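Local structure of hyaluronidase (Thermobaculum terrenum, 5DIY) at residues 239-248 with 271-282. The protein probably removes N-acetylglucosamine from O-GlcNAc-modified proteins, as a bacterial hexosaminidase of glycoside hydrolase family 84. Residues are numbered along the deposited sequence; the frame is centred on the assembly and turned at random.
Sequences PYDHRDPELH and TFAQYLNSPSQY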
loop_
_atom_site.group_PDB
_atom_site.type_symbol
_atom_site.label_atom_id
_atom_site.label_comp_id
_atom_site.label_asym_id
_atom_site.label_seq_id
_atom_site.Cartn_x
_atom_site.Cartn_y
_atom_site.Cartn_z
ATOM N N PRO C 239 -8.760 6.545 0.576
ATOM C CA PRO C 239 -8.165 7.806 0.147
ATOM C C PRO C 239 -6.803 8.071 0.771
ATOM O O PRO C 239 -6.526 7.623 1.885
ATOM C CB PRO C 239 -9.181 8.848 0.629
ATOM C CG PRO C 239 -9.749 8.237 1.862
ATOM C CD PRO C 239 -9.847 6.766 1.548
ATOM N N TYR C 240 -5.961 8.783 0.032
ATOM C CA TYR C 240 -4.761 9.412 0.579
ATOM C C TYR C 240 -5.165 10.228 1.812
ATOM O O TYR C 240 -6.180 10.931 1.784
ATOM C CB TYR C 240 -4.133 10.323 -0.478
ATOM C CG TYR C 240 -2.707 10.734 -0.210
ATOM C CD1 TYR C 240 -1.682 9.793 -0.193
ATOM C CD2 TYR C 240 -2.370 12.073 -0.008
ATOM C CE1 TYR C 240 -0.363 10.170 0.037
ATOM C CE2 TYR C 240 -1.055 12.457 0.225
ATOM C CZ TYR C 240 -0.064 11.505 0.246
ATOM O OH TYR C 240 1.222 11.907 0.462
ATOM N N ASP C 241 -4.408 10.105 2.900
ATOM C CA ASP C 241 -4.823 10.726 4.161
ATOM C C ASP C 241 -3.683 10.930 5.142
ATOM O O ASP C 241 -2.631 10.295 5.036
ATOM C CB ASP C 241 -5.917 9.867 4.828
ATOM C CG ASP C 241 -6.936 10.687 5.613
ATOM O OD1 ASP C 241 -6.734 11.901 5.851
ATOM O OD2 ASP C 241 -7.954 10.090 6.012
ATOM N N HIS C 242 -3.923 11.837 6.093
ATOM C CA HIS C 242 -3.048 12.085 7.246
ATOM C C HIS C 242 -1.700 12.685 6.860
ATOM O O HIS C 242 -0.705 12.502 7.564
ATOM C CB HIS C 242 -2.873 10.813 8.081
ATOM C CG HIS C 242 -4.164 10.141 8.415
ATOM N ND1 HIS C 242 -4.325 8.772 8.394
ATOM C CD2 HIS C 242 -5.370 10.656 8.748
ATOM C CE1 HIS C 242 -5.571 8.477 8.720
ATOM N NE2 HIS C 242 -6.224 9.602 8.941
ATOM N N ARG C 243 -1.688 13.415 5.747
ATOM C CA ARG C 243 -0.523 14.171 5.318
ATOM C C ARG C 243 -0.867 15.621 5.581
ATOM O O ARG C 243 -1.893 16.107 5.108
ATOM C CB ARG C 243 -0.209 13.928 3.834
ATOM C CG ARG C 243 0.717 12.746 3.586
ATOM C CD ARG C 243 0.056 11.424 3.934
ATOM N NE ARG C 243 0.960 10.271 3.831
ATOM C CZ ARG C 243 0.931 9.192 4.624
ATOM N NH1 ARG C 243 0.060 9.080 5.630
ATOM N NH2 ARG C 243 1.803 8.208 4.429
ATOM N N ASP C 244 -0.023 16.301 6.355
ATOM C CA ASP C 244 -0.332 17.663 6.804
ATOM C C ASP C 244 -0.601 18.588 5.618
ATOM O O ASP C 244 0.044 18.447 4.587
ATOM C CB ASP C 244 0.795 18.232 7.685
ATOM C CG ASP C 244 0.596 17.941 9.171
ATOM O OD1 ASP C 244 -0.243 17.087 9.535
ATOM O OD2 ASP C 244 1.302 18.568 9.989
ATOM N N PRO C 245 -1.574 19.514 5.751
ATOM C CA PRO C 245 -1.854 20.466 4.657
ATOM C C PRO C 245 -0.683 21.366 4.233
ATOM O O PRO C 245 -0.697 21.877 3.113
ATOM C CB PRO C 245 -2.992 21.330 5.215
ATOM C CG PRO C 245 -3.641 20.507 6.267
ATOM C CD PRO C 245 -2.603 19.573 6.813
ATOM N N GLU C 246 0.301 21.559 5.115
ATOM C CA GLU C 246 1.437 22.441 4.864
ATOM C C GLU C 246 2.778 21.697 4.747
ATOM O O GLU C 246 3.836 22.304 4.938
ATOM C CB GLU C 246 1.492 23.514 5.963
ATOM C CG GLU C 246 0.148 24.192 6.218
ATOM C CD GLU C 246 0.223 25.392 7.148
ATOM O OE1 GLU C 246 -0.686 26.252 7.065
ATOM O OE2 GLU C 246 1.172 25.485 7.962
ATOM N N LEU C 247 2.743 20.402 4.413
ATOM C CA LEU C 247 3.971 19.649 4.086
ATOM C C LEU C 247 4.776 20.289 2.953
ATOM O O LEU C 247 6.015 20.228 2.965
ATOM C CB LEU C 247 3.668 18.196 3.682
ATOM C CG LEU C 247 3.418 17.135 4.755
ATOM C CD1 LEU C 247 3.084 15.813 4.080
ATOM C CD2 LEU C 247 4.618 16.977 5.683
ATOM N N HIS C 248 4.076 20.882 1.981
ATOM C CA HIS C 248 4.726 21.527 0.830
ATOM C C HIS C 248 5.789 22.567 1.217
ATOM O O HIS C 248 6.767 22.741 0.498
ATOM C CB HIS C 248 3.694 22.131 -0.136
ATOM C CG HIS C 248 2.870 23.236 0.445
ATOM N ND1 HIS C 248 3.301 24.544 0.488
ATOM C CD2 HIS C 248 1.626 23.232 0.978
ATOM C CE1 HIS C 248 2.364 25.295 1.035
ATOM N NE2 HIS C 248 1.338 24.522 1.340
ATOM N N THR C 271 -7.070 10.524 -5.454
ATOM C CA THR C 271 -7.193 11.325 -4.233
ATOM C C THR C 271 -5.859 11.964 -3.845
ATOM O O THR C 271 -5.816 13.117 -3.402
ATOM C CB THR C 271 -7.775 10.514 -3.049
ATOM O OG1 THR C 271 -6.862 9.480 -2.633
ATOM C CG2 THR C 271 -9.124 9.906 -3.424
ATOM N N PHE C 272 -4.790 11.196 -4.009
ATOM C CA PHE C 272 -3.418 11.677 -3.855
ATOM C C PHE C 272 -3.160 12.907 -4.732
ATOM O O PHE C 272 -2.669 13.919 -4.238
ATOM C CB PHE C 272 -2.459 10.517 -4.156
ATOM C CG PHE C 272 -1.015 10.904 -4.332
ATOM C CD1 PHE C 272 -0.254 11.336 -3.255
ATOM C CD2 PHE C 272 -0.393 10.767 -5.575
ATOM C CE1 PHE C 272 1.093 11.665 -3.410
ATOM C CE2 PHE C 272 0.952 11.093 -5.740
ATOM C CZ PHE C 272 1.699 11.541 -4.653
ATOM N N ALA C 273 -3.543 12.828 -6.007
ATOM C CA ALA C 273 -3.388 13.947 -6.959
ATOM C C ALA C 273 -4.191 15.195 -6.578
ATOM O O ALA C 273 -3.710 16.319 -6.741
ATOM C CB ALA C 273 -3.759 13.501 -8.367
ATOM N N GLN C 274 -5.413 14.999 -6.084
ATOM C CA GLN C 274 -6.219 16.121 -5.594
ATOM C C GLN C 274 -5.595 16.779 -4.364
ATOM O O GLN C 274 -5.603 18.006 -4.263
ATOM C CB GLN C 274 -7.663 15.697 -5.304
ATOM C CG GLN C 274 -8.465 15.385 -6.566
ATOM C CD GLN C 274 -9.950 15.638 -6.402
ATOM O OE1 GLN C 274 -10.568 16.347 -7.201
ATOM N NE2 GLN C 274 -10.533 15.060 -5.365
ATOM N N TYR C 275 -5.050 15.974 -3.445
ATOM C CA TYR C 275 -4.323 16.514 -2.287
ATOM C C TYR C 275 -3.152 17.377 -2.745
ATOM O O TYR C 275 -2.987 18.492 -2.259
ATOM C CB TYR C 275 -3.810 15.406 -1.343
ATOM C CG TYR C 275 -2.754 15.893 -0.365
ATOM C CD1 TYR C 275 -3.112 16.547 0.819
ATOM C CD2 TYR C 275 -1.389 15.747 -0.649
ATOM C CE1 TYR C 275 -2.149 17.017 1.704
ATOM C CE2 TYR C 275 -0.421 16.207 0.229
ATOM C CZ TYR C 275 -0.799 16.844 1.402
ATOM O OH TYR C 275 0.169 17.290 2.268
ATOM N N LEU C 276 -2.343 16.862 -3.670
ATOM C CA LEU C 276 -1.188 17.614 -4.175
ATOM C C LEU C 276 -1.614 18.926 -4.844
ATOM O O LEU C 276 -0.941 19.943 -4.685
ATOM C CB LEU C 276 -0.365 16.789 -5.164
ATOM C CG LEU C 276 0.295 15.498 -4.666
ATOM C CD1 LEU C 276 0.839 14.724 -5.856
ATOM C CD2 LEU C 276 1.379 15.760 -3.625
ATOM N N ASN C 277 -2.728 18.896 -5.573
ATOM C CA ASN C 277 -3.238 20.086 -6.265
ATOM C C ASN C 277 -3.663 21.228 -5.339
ATOM O O ASN C 277 -3.421 22.396 -5.646
ATOM C CB ASN C 277 -4.409 19.715 -7.172
ATOM C CG ASN C 277 -4.886 20.884 -8.011
ATOM O OD1 ASN C 277 -4.146 21.394 -8.854
ATOM N ND2 ASN C 277 -6.121 21.326 -7.777
ATOM N N SER C 278 -4.300 20.891 -4.218
ATOM C CA SER C 278 -4.770 21.894 -3.263
ATOM C C SER C 278 -4.870 21.304 -1.848
ATOM O O SER C 278 -5.966 20.996 -1.371
ATOM C CB SER C 278 -6.117 22.461 -3.719
ATOM O OG SER C 278 -6.537 23.513 -2.864
ATOM N N PRO C 279 -3.723 21.155 -1.166
ATOM C CA PRO C 279 -3.713 20.445 0.120
ATOM C C PRO C 279 -4.516 21.097 1.265
ATOM O O PRO C 279 -5.007 20.376 2.137
ATOM C CB PRO C 279 -2.221 20.349 0.463
ATOM C CG PRO C 279 -1.560 21.411 -0.328
ATOM C CD PRO C 279 -2.377 21.608 -1.562
ATOM N N SER C 280 -4.674 22.422 1.245
ATOM C CA SER C 280 -5.478 23.118 2.261
ATOM C C SER C 280 -6.990 22.907 2.103
ATOM O O SER C 280 -7.728 23.025 3.083
ATOM C CB SER C 280 -5.168 24.624 2.278
ATOM O OG SER C 280 -5.613 25.249 1.087
ATOM N N GLN C 281 -7.452 22.621 0.885
ATOM C CA GLN C 281 -8.878 22.332 0.634
ATOM C C GLN C 281 -9.190 20.833 0.422
ATOM O O GLN C 281 -10.323 20.479 0.087
ATOM C CB GLN C 281 -9.376 23.157 -0.561
ATOM C CG GLN C 281 -9.401 24.657 -0.302
ATOM N N TYR C 282 -8.201 19.961 0.634
ATOM C CA TYR C 282 -8.377 18.511 0.436
ATOM C C TYR C 282 -9.256 17.876 1.516
ATOM O O TYR C 282 -8.953 17.998 2.693
ATOM C CB TYR C 282 -7.016 17.807 0.424
ATOM C CG TYR C 282 -7.097 16.297 0.273
ATOM C CD1 TYR C 282 -7.551 15.721 -0.912
ATOM C CD2 TYR C 282 -6.725 15.450 1.317
ATOM C CE1 TYR C 282 -7.631 14.344 -1.058
ATOM C CE2 TYR C 282 -6.802 14.070 1.186
ATOM C CZ TYR C 282 -7.254 13.519 -0.001
ATOM O OH TYR C 282 -7.322 12.151 -0.146
HETATM O O HOH W 1 1.228 20.092 1.712
#
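Y240 lays one face of its ring against the edge of F272, whose CD1 stands over the ring centre, 3.5 Å from Y240 CE1. The pair is T-shaped, centroids 4.8 Å apart and planes at 73°. Y275 closes the aromatic cluster from the rim of the Y240 ring, its CD2 3.4 Å from Y240 CE2. With CG anti to the backbone N (chi1 -164°), Y240 reaches in beside helix 262-277, and its OH goes on to a hydrogen bond with D222. Its backbone is gripped at both ends of the residue: N donates to T271 OG1 at 2.9 Å, nearly straight at 164°, and O accepts from Y282 OH at 2.6 Å. T271 OG1 in turn bonds P268 O within the helix. The fold is the parallel (beta/alpha)8 barrel of the family 84 catalytic domain; here the loop between its last two strands, 218-222 and 251-256, packs on the helix that follows strand 251-256, with I254 of that strand touching both Y240 and F272. Of the R243 side chain, CB meets the Y275 hydroxyl; the chain bends at chi2 and carries the guanidinium off to a salt bridge with D222, the residue next in sequence to the sugar-binding N223. Farther along, the Y275 hydroxyl donates to D244 O at 2.6 Å, tilted from the carbonyl plane, and takes a bond from a water. That water also accepts from H248 N at 3.0 Å, just past the type I turn D244-L247, and weakly donates to P245 O within it. CB of Y275 lies over the face of the Y282 ring, linking the two tyrosines whose hydroxyls hold the loop backbone. Beyond the helix, P279 sets CB 3.4 Å from P245 O, while its CG meets CD2 of H248.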